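Cyanate lyase C-terminal domain-containing protein (Tetranychus urticae, PDB 5UK3) probably catalyses the reaction of cyanate with bicarbonate to give ammonia and carbon dioxide, and is assembled as a decamer. Local coordinates at residues C59-Q62 against L63-I67; P96-Y99 against R100-L104; G114-H117 against E118-D122. All coordinates share one frame; numbering follows the deposited sequence.

Interaction 1 caps the start of helix 61-70 in the N-terminal helix-turn-helix domain, while interactions 2 and 3 sit early and late on one long helix, 96-120, of the C-terminal lyase domain. Interaction 1 lies across the chain's centre from the other two, about 32 Å from interaction 2 and 38 Å from interaction 3, centre to centre. Interactions 2 and 3 are about 24 Å apart between centres and about 11 Å between nearest atoms, and both touch the second subunit of the decamer. Cyanases place their active sites between subunits; interaction 2, whose R100 and E103 pair with their counterparts in the third subunit, lies in an interface between subunits.

Interaction 1. Residues C59-Q62 against L63-I67; sequences CDIQ and LAHRI
D60 and L63 meet at the N-cap of helix 61-70. The D60 carboxylate folds over the start of the helix: a chi1 of 61° tucks CG in between the residue's own amide and carbonyl, and from there OD1 accepts L63 N at 3.0 Å. The bond is close to straight, 164° at the hydrogen, and the N-H comes in nearly along the C-O axis of the carboxylate. Amides at a helix start have no earlier turn to supply carbonyls, so this oxygen fills the missing place, and its negative charge would probably be favoured at that end of the helix.

Backbone bonds carry on from there. A64 N donates to D60 O at 3.0 Å, H65 N to I61 O at 2.9 Å, and R66 N to Q62 O at a longer 3.3 Å.

The apolar contacts involve C59. Just before the cap, it meets A64, four residues after the cap, in the positions of a hydrophobic staple, SG to CB 3.9 Å. Its CB meets L63 CD2 at 3.7 Å, and I67 CD1 approaches the sulfur.

Separately, I61 and H65 run side by side in a van der Waals contact of methyl with imidazole, I61 CG2 lying 3.8 Å from H65 NE2.

C59 and L63 pack on W48 and I67 on L49 and L53 of helix 46-53; L81 of helix 78-82 touches both C59 and I67, and L42 of helix 35-42 touches I67.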
loop_
_atom_site.group_PDB
_atom_site.type_symbol
_atom_site.label_atom_id
_atom_site.label_comp_id
_atom_site.label_asym_id
_atom_site.label_seq_id
_atom_site.Cartn_x
_atom_site.Cartn_y
_atom_site.Cartn_z
ATOM N N CYS I 59 -13.066 14.124 29.132
ATOM C CA CYS I 59 -13.204 14.184 30.599
ATOM C C CYS I 59 -14.653 14.308 30.992
ATOM O O CYS I 59 -15.494 14.451 30.134
ATOM C CB CYS I 59 -12.394 15.361 31.153
ATOM S SG CYS I 59 -12.852 16.939 30.444
ATOM N N ASP I 60 -14.928 14.229 32.290
ATOM C CA ASP I 60 -16.266 14.518 32.835
ATOM C C ASP I 60 -16.542 16.040 32.833
ATOM O O ASP I 60 -15.631 16.854 32.640
ATOM C CB ASP I 60 -16.480 13.885 34.219
ATOM C CG ASP I 60 -15.500 14.388 35.295
ATOM O OD1 ASP I 60 -15.020 15.540 35.248
ATOM O OD2 ASP I 60 -15.161 13.585 36.211
ATOM N N ILE I 61 -17.803 16.411 33.044
ATOM C CA ILE I 61 -18.248 17.813 32.865
ATOM C C ILE I 61 -17.643 18.737 33.909
ATOM O O ILE I 61 -17.297 19.864 33.594
ATOM C CB ILE I 61 -19.791 18.026 32.865
ATOM C CG1 ILE I 61 -20.516 16.923 32.050
ATOM C CG2 ILE I 61 -20.101 19.388 32.230
ATOM C CD1 ILE I 61 -22.053 17.001 32.002
ATOM N N GLN I 62 -17.502 18.255 35.145
ATOM C CA GLN I 62 -16.922 19.074 36.193
ATOM C C GLN I 62 -15.447 19.438 35.916
ATOM O O GLN I 62 -15.059 20.590 36.083
ATOM C CB GLN I 62 -17.174 18.481 37.554
ATOM C CG GLN I 62 -16.129 17.490 38.065
ATOM C CD GLN I 62 -16.469 16.964 39.462
ATOM O OE1 GLN I 62 -17.128 17.658 40.245
ATOM N NE2 GLN I 62 -16.051 15.724 39.760
ATOM N N LEU I 63 -14.636 18.513 35.419
ATOM C CA LEU I 63 -13.300 18.884 34.993
ATOM C C LEU I 63 -13.339 19.807 33.784
ATOM O O LEU I 63 -12.531 20.735 33.652
ATOM C CB LEU I 63 -12.439 17.655 34.671
ATOM C CG LEU I 63 -10.935 17.960 34.541
ATOM C CD1 LEU I 63 -10.328 18.161 35.893
ATOM C CD2 LEU I 63 -10.202 16.870 33.786
ATOM N N ALA I 64 -14.230 19.526 32.851
ATOM C CA ALA I 64 -14.360 20.368 31.664
ATOM C C ALA I 64 -14.586 21.828 32.045
ATOM O O ALA I 64 -13.960 22.716 31.443
ATOM C CB ALA I 64 -15.466 19.849 30.766
ATOM N N HIS I 65 -15.494 22.082 32.998
ATOM C CA HIS I 65 -15.751 23.468 33.452
ATOM C C HIS I 65 -14.484 24.095 34.020
ATOM O O HIS I 65 -14.115 25.200 33.679
ATOM C CB HIS I 65 -16.872 23.567 34.493
ATOM C CG HIS I 65 -18.253 23.417 33.940
ATOM N ND1 HIS I 65 -18.706 24.129 32.847
ATOM C CD2 HIS I 65 -19.311 22.689 34.380
ATOM C CE1 HIS I 65 -19.965 23.811 32.602
ATOM N NE2 HIS I 65 -20.355 22.936 33.516
ATOM N N ARG I 66 -13.794 23.340 34.831
ATOM C CA ARG I 66 -12.523 23.792 35.406
ATOM C C ARG I 66 -11.424 24.079 34.384
ATOM O O ARG I 66 -10.688 25.038 34.545
ATOM C CB ARG I 66 -11.997 22.762 36.409
ATOM C CG ARG I 66 -12.407 23.043 37.806
ATOM C CD ARG I 66 -11.727 22.132 38.687
ATOM N NE ARG I 66 -10.490 22.632 39.226
ATOM C CZ ARG I 66 -9.689 21.889 39.958
ATOM N NH1 ARG I 66 -8.550 22.392 40.399
ATOM N NH2 ARG I 66 -10.048 20.633 40.292
ATOM N N ILE I 67 -11.318 23.241 33.353
ATOM C CA ILE I 67 -10.395 23.521 32.248
ATOM C C ILE I 67 -10.746 24.870 31.616
ATOM O O ILE I 67 -9.884 25.693 31.368
ATOM C CB ILE I 67 -10.404 22.378 31.185
ATOM C CG1 ILE I 67 -9.695 21.162 31.741
ATOM C CG2 ILE I 67 -9.715 22.795 29.897
ATOM C CD1 ILE I 67 -10.007 19.864 31.017
#

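Interaction 2. Residues P96-Y99 against R100-L104; sequences PLIY and RFNEL
Y99 and E103 lie one turn apart near the start of helix 96-120, the long helix of the cyanase C-terminal domain. The tyrosine ring swings out trans to its own amide nitrogen (chi1 180°), which carries it along the helix towards the glutamate. E103, extended beyond CG, brings its OE2 to the rim of that ring, near the ring plane and 3.4 Å from Y99 CE2. The carboxylate stands almost upright to the ring, the two planes 79° apart. Its other oxygen, OE1, makes a salt bridge with R100 NH1 of the third subunit, and R100 NH2 here pairs with E103 OE1 of that subunit; the two Y99 rings stack across the same interface.

R100 takes a different shape. A bend at chi2 (51°) folds its chain back along the helix, so that CD passes 3.2 Å from P96 O and NH2 lies 3.9 Å from P96 CB.

On another side, L97 and F101 point the same way, with L97 CD2 meeting F101 CE2 at 3.7 Å. F101 goes on to stack on F105 of the second subunit. I98 and N102 also run alongside each other, joined through the backbone by N102 N to I98 O, 3.3 Å.

Beneath the Y99-E103 pair, E103 N donates to Y99 O at 2.8 Å, nearly in line with the carbonyl bond.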
loop_
_atom_site.group_PDB
_atom_site.type_symbol
_atom_site.label_atom_id
_atom_site.label_comp_id
_atom_site.label_asym_id
_atom_site.label_seq_id
_atom_site.Cartn_x
_atom_site.Cartn_y
_atom_site.Cartn_z
ATOM N N PRO I 96 9.031 13.765 11.955
ATOM C CA PRO I 96 10.212 13.125 12.458
ATOM C C PRO I 96 10.196 12.734 13.938
ATOM O O PRO I 96 10.700 11.665 14.275
ATOM C CB PRO I 96 11.308 14.155 12.186
ATOM C CG PRO I 96 10.812 14.844 10.981
ATOM C CD PRO I 96 9.366 15.024 11.281
ATOM N N LEU I 97 9.624 13.570 14.792
ATOM C CA LEU I 97 9.567 13.283 16.189
ATOM C C LEU I 97 8.781 12.039 16.425
ATOM O O LEU I 97 9.159 11.216 17.235
ATOM C CB LEU I 97 8.956 14.436 16.952
ATOM C CG LEU I 97 8.991 14.351 18.463
ATOM C CD1 LEU I 97 9.108 15.760 19.038
ATOM C CD2 LEU I 97 7.763 13.643 19.055
ATOM N N ILE I 98 7.681 11.890 15.753
ATOM C CA ILE I 98 6.834 10.730 15.979
ATOM C C ILE I 98 7.441 9.494 15.342
ATOM O O ILE I 98 7.389 8.415 15.922
ATOM C CB ILE I 98 5.366 10.959 15.447
ATOM C CG1 ILE I 98 4.711 12.220 16.059
ATOM C CG2 ILE I 98 4.576 9.680 15.626
ATOM C CD1 ILE I 98 4.286 12.055 17.495
ATOM N N TYR I 99 7.971 9.635 14.135
ATOM C CA TYR I 99 8.599 8.492 13.442
ATOM C C TYR I 99 9.627 7.819 14.333
ATOM O O TYR I 99 9.681 6.609 14.400
ATOM C CB TYR I 99 9.301 8.871 12.145
ATOM C CG TYR I 99 9.918 7.664 11.516
ATOM C CD1 TYR I 99 9.163 6.776 10.803
ATOM C CD2 TYR I 99 11.254 7.379 11.694
ATOM C CE1 TYR I 99 9.748 5.647 10.239
ATOM C CE2 TYR I 99 11.846 6.263 11.151
ATOM C CZ TYR I 99 11.091 5.388 10.426
ATOM O OH TYR I 99 11.721 4.287 9.855
ATOM N N ARG I 100 10.371 8.612 15.095
ATOM C CA ARG I 100 11.392 8.063 15.971
ATOM C C ARG I 100 10.804 7.079 16.959
ATOM O O ARG I 100 11.342 6.000 17.143
ATOM C CB ARG I 100 12.059 9.187 16.747
ATOM C CG ARG I 100 13.395 9.630 16.198
ATOM C CD ARG I 100 13.317 9.919 14.720
ATOM N NE ARG I 100 14.450 10.717 14.287
ATOM C CZ ARG I 100 14.566 11.239 13.078
ATOM N NH1 ARG I 100 15.626 11.955 12.761
ATOM N NH2 ARG I 100 13.617 11.043 12.186
ATOM N N PHE I 101 9.690 7.412 17.580
ATOM C CA PHE I 101 9.074 6.445 18.485
ATOM C C PHE I 101 8.711 5.178 17.735
ATOM O O PHE I 101 8.855 4.116 18.257
ATOM C CB PHE I 101 7.882 7.048 19.215
ATOM C CG PHE I 101 8.264 8.131 20.168
ATOM C CD1 PHE I 101 9.112 7.873 21.238
ATOM C CD2 PHE I 101 7.767 9.415 20.019
ATOM C CE1 PHE I 101 9.496 8.863 22.125
ATOM C CE2 PHE I 101 8.126 10.415 20.914
ATOM C CZ PHE I 101 9.030 10.137 21.956
ATOM N N ASN I 102 8.207 5.293 16.518
ATOM C CA ASN I 102 7.854 4.104 15.731
ATOM C C ASN I 102 9.079 3.257 15.393
ATOM O O ASN I 102 9.059 2.036 15.526
ATOM C CB ASN I 102 6.921 4.481 14.553
ATOM C CG ASN I 102 5.520 4.895 15.053
ATOM O OD1 ASN I 102 4.965 4.343 16.057
ATOM N ND2 ASN I 102 4.942 5.909 14.395
ATOM N N GLU I 103 10.182 3.919 15.085
ATOM C CA GLU I 103 11.430 3.221 14.750
ATOM C C GLU I 103 11.945 2.495 15.951
ATOM O O GLU I 103 12.432 1.378 15.875
ATOM C CB GLU I 103 12.474 4.212 14.280
ATOM C CG GLU I 103 13.851 3.636 14.194
ATOM C CD GLU I 103 14.747 4.486 13.344
ATOM O OE1 GLU I 103 15.614 5.192 13.939
ATOM O OE2 GLU I 103 14.568 4.456 12.083
ATOM N N LEU I 104 11.794 3.138 17.090
ATOM C CA LEU I 104 12.208 2.560 18.330
ATOM C C LEU I 104 11.558 1.210 18.569
ATOM O O LEU I 104 12.227 0.293 18.955
ATOM C CB LEU I 104 11.943 3.526 19.460
ATOM C CG LEU I 104 12.459 3.172 20.814
ATOM C CD1 LEU I 104 13.967 3.135 20.714
ATOM C CD2 LEU I 104 12.075 4.203 21.863
#

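Interaction 3. Residues G114-H117 against E118-D122; sequences GIIH and EEFGD
I115 and E119 lie side by side, one turn apart, and the glutamate can be traced outward. CB starts 3.5 Å from I115 O, the carbonyl that also accepts E119 N at 2.9 Å. CG stays beside the same oxygen, at 3.3 Å. By CD the partner has changed: the carboxyl carbon lies 3.7 Å from I115 CG2, and that methyl is also 3.6 Å from OE2. OE1 is more distant, 4.1 Å from I115 CG2. The chain, extended beyond CG, leaves OE2 beside the I115 methyl, where it also forms a salt bridge with K46 NZ of the second subunit.

This is the last part of helix 96-120, where the chain turns towards strand 123-136. F120 N still donates to I116 O at 2.8 Å, and the same oxygen sits in the plane of the F120 ring, at its edge near CD1. I116 CG2 adds an apolar contact to F120 CD1 at 3.9 Å. G121 then breaks from helical angles with phi 116°, a positive value that glycine reaches easily. Its amide makes two weak bonds, to I116 O and H117 O. D122 OD2 forms a salt bridge with R87 NH2 of the fifth subunit.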
loop_
_atom_site.group_PDB
_atom_site.type_symbol
_atom_site.label_atom_id
_atom_site.label_comp_id
_atom_site.label_asym_id
_atom_site.label_seq_id
_atom_site.Cartn_x
_atom_site.Cartn_y
_atom_site.Cartn_z
ATOM N N GLY I 114 9.852 -10.368 24.106
ATOM C CA GLY I 114 10.502 -11.434 24.827
ATOM C C GLY I 114 10.628 -11.200 26.325
ATOM O O GLY I 114 10.372 -12.119 27.116
ATOM N N ILE I 115 11.008 -9.986 26.717
ATOM C CA ILE I 115 11.128 -9.659 28.118
ATOM C C ILE I 115 9.776 -9.700 28.794
ATOM O O ILE I 115 9.637 -10.273 29.859
ATOM C CB ILE I 115 11.742 -8.290 28.325
ATOM C CG1 ILE I 115 13.203 -8.318 27.922
ATOM C CG2 ILE I 115 11.649 -7.884 29.788
ATOM C CD1 ILE I 115 13.764 -6.941 27.627
ATOM N N ILE I 116 8.762 -9.119 28.166
ATOM C CA ILE I 116 7.429 -9.115 28.761
ATOM C C ILE I 116 6.915 -10.550 28.886
ATOM O O ILE I 116 6.266 -10.870 29.892
ATOM C CB ILE I 116 6.442 -8.229 28.004
ATOM C CG1 ILE I 116 6.822 -6.769 28.218
ATOM C CG2 ILE I 116 5.029 -8.415 28.517
ATOM C CD1 ILE I 116 6.207 -5.805 27.182
ATOM N N HIS I 117 7.182 -11.407 27.890
ATOM C CA HIS I 117 6.690 -12.778 27.962
ATOM C C HIS I 117 7.294 -13.507 29.116
ATOM O O HIS I 117 6.612 -14.237 29.828
ATOM C CB HIS I 117 6.951 -13.587 26.697
ATOM C CG HIS I 117 6.088 -13.244 25.526
ATOM N ND1 HIS I 117 4.952 -12.478 25.649
ATOM C CD2 HIS I 117 6.158 -13.602 24.226
ATOM C CE1 HIS I 117 4.370 -12.354 24.478
ATOM N NE2 HIS I 117 5.089 -13.021 23.597
ATOM N N GLU I 118 8.587 -13.321 29.295
ATOM C CA GLU I 118 9.345 -14.003 30.357
ATOM C C GLU I 118 8.951 -13.502 31.735
ATOM O O GLU I 118 8.765 -14.291 32.624
ATOM C CB GLU I 118 10.832 -13.817 30.092
ATOM C CG GLU I 118 11.745 -14.084 31.243
ATOM C CD GLU I 118 13.193 -13.976 30.824
ATOM O OE1 GLU I 118 13.853 -12.961 31.158
ATOM O OE2 GLU I 118 13.657 -14.922 30.147
ATOM N N GLU I 119 8.777 -12.196 31.895
ATOM C CA GLU I 119 8.515 -11.569 33.214
ATOM C C GLU I 119 7.038 -11.392 33.615
ATOM O O GLU I 119 6.756 -11.293 34.790
ATOM C CB GLU I 119 9.188 -10.214 33.291
ATOM C CG GLU I 119 10.687 -10.284 33.020
ATOM C CD GLU I 119 11.431 -8.972 33.293
ATOM O OE1 GLU I 119 10.789 -7.988 33.750
ATOM O OE2 GLU I 119 12.670 -8.933 33.083
ATOM N N PHE I 120 6.114 -11.372 32.660
ATOM C CA PHE I 120 4.665 -11.337 32.938
ATOM C C PHE I 120 3.847 -12.541 32.443
ATOM O O PHE I 120 2.839 -12.889 33.044
ATOM C CB PHE I 120 4.038 -10.122 32.291
ATOM C CG PHE I 120 4.551 -8.817 32.810
ATOM C CD1 PHE I 120 5.723 -8.286 32.304
ATOM C CD2 PHE I 120 3.861 -8.105 33.777
ATOM C CE1 PHE I 120 6.201 -7.066 32.765
ATOM C CE2 PHE I 120 4.329 -6.888 34.233
ATOM C CZ PHE I 120 5.498 -6.362 33.717
ATOM N N GLY I 121 4.257 -13.152 31.346
ATOM C CA GLY I 121 3.556 -14.280 30.777
ATOM C C GLY I 121 3.016 -13.916 29.411
ATOM O O GLY I 121 3.360 -12.887 28.852
ATOM N N ASP I 122 2.164 -14.775 28.885
ATOM C CA ASP I 122 1.597 -14.576 27.603
ATOM C C ASP I 122 0.456 -13.582 27.686
ATOM O O ASP I 122 -0.673 -13.900 28.061
ATOM C CB ASP I 122 1.074 -15.881 27.086
ATOM C CG ASP I 122 0.436 -15.751 25.724
ATOM O OD1 ASP I 122 0.740 -14.765 24.988
ATOM O OD2 ASP I 122 -0.343 -16.676 25.352
#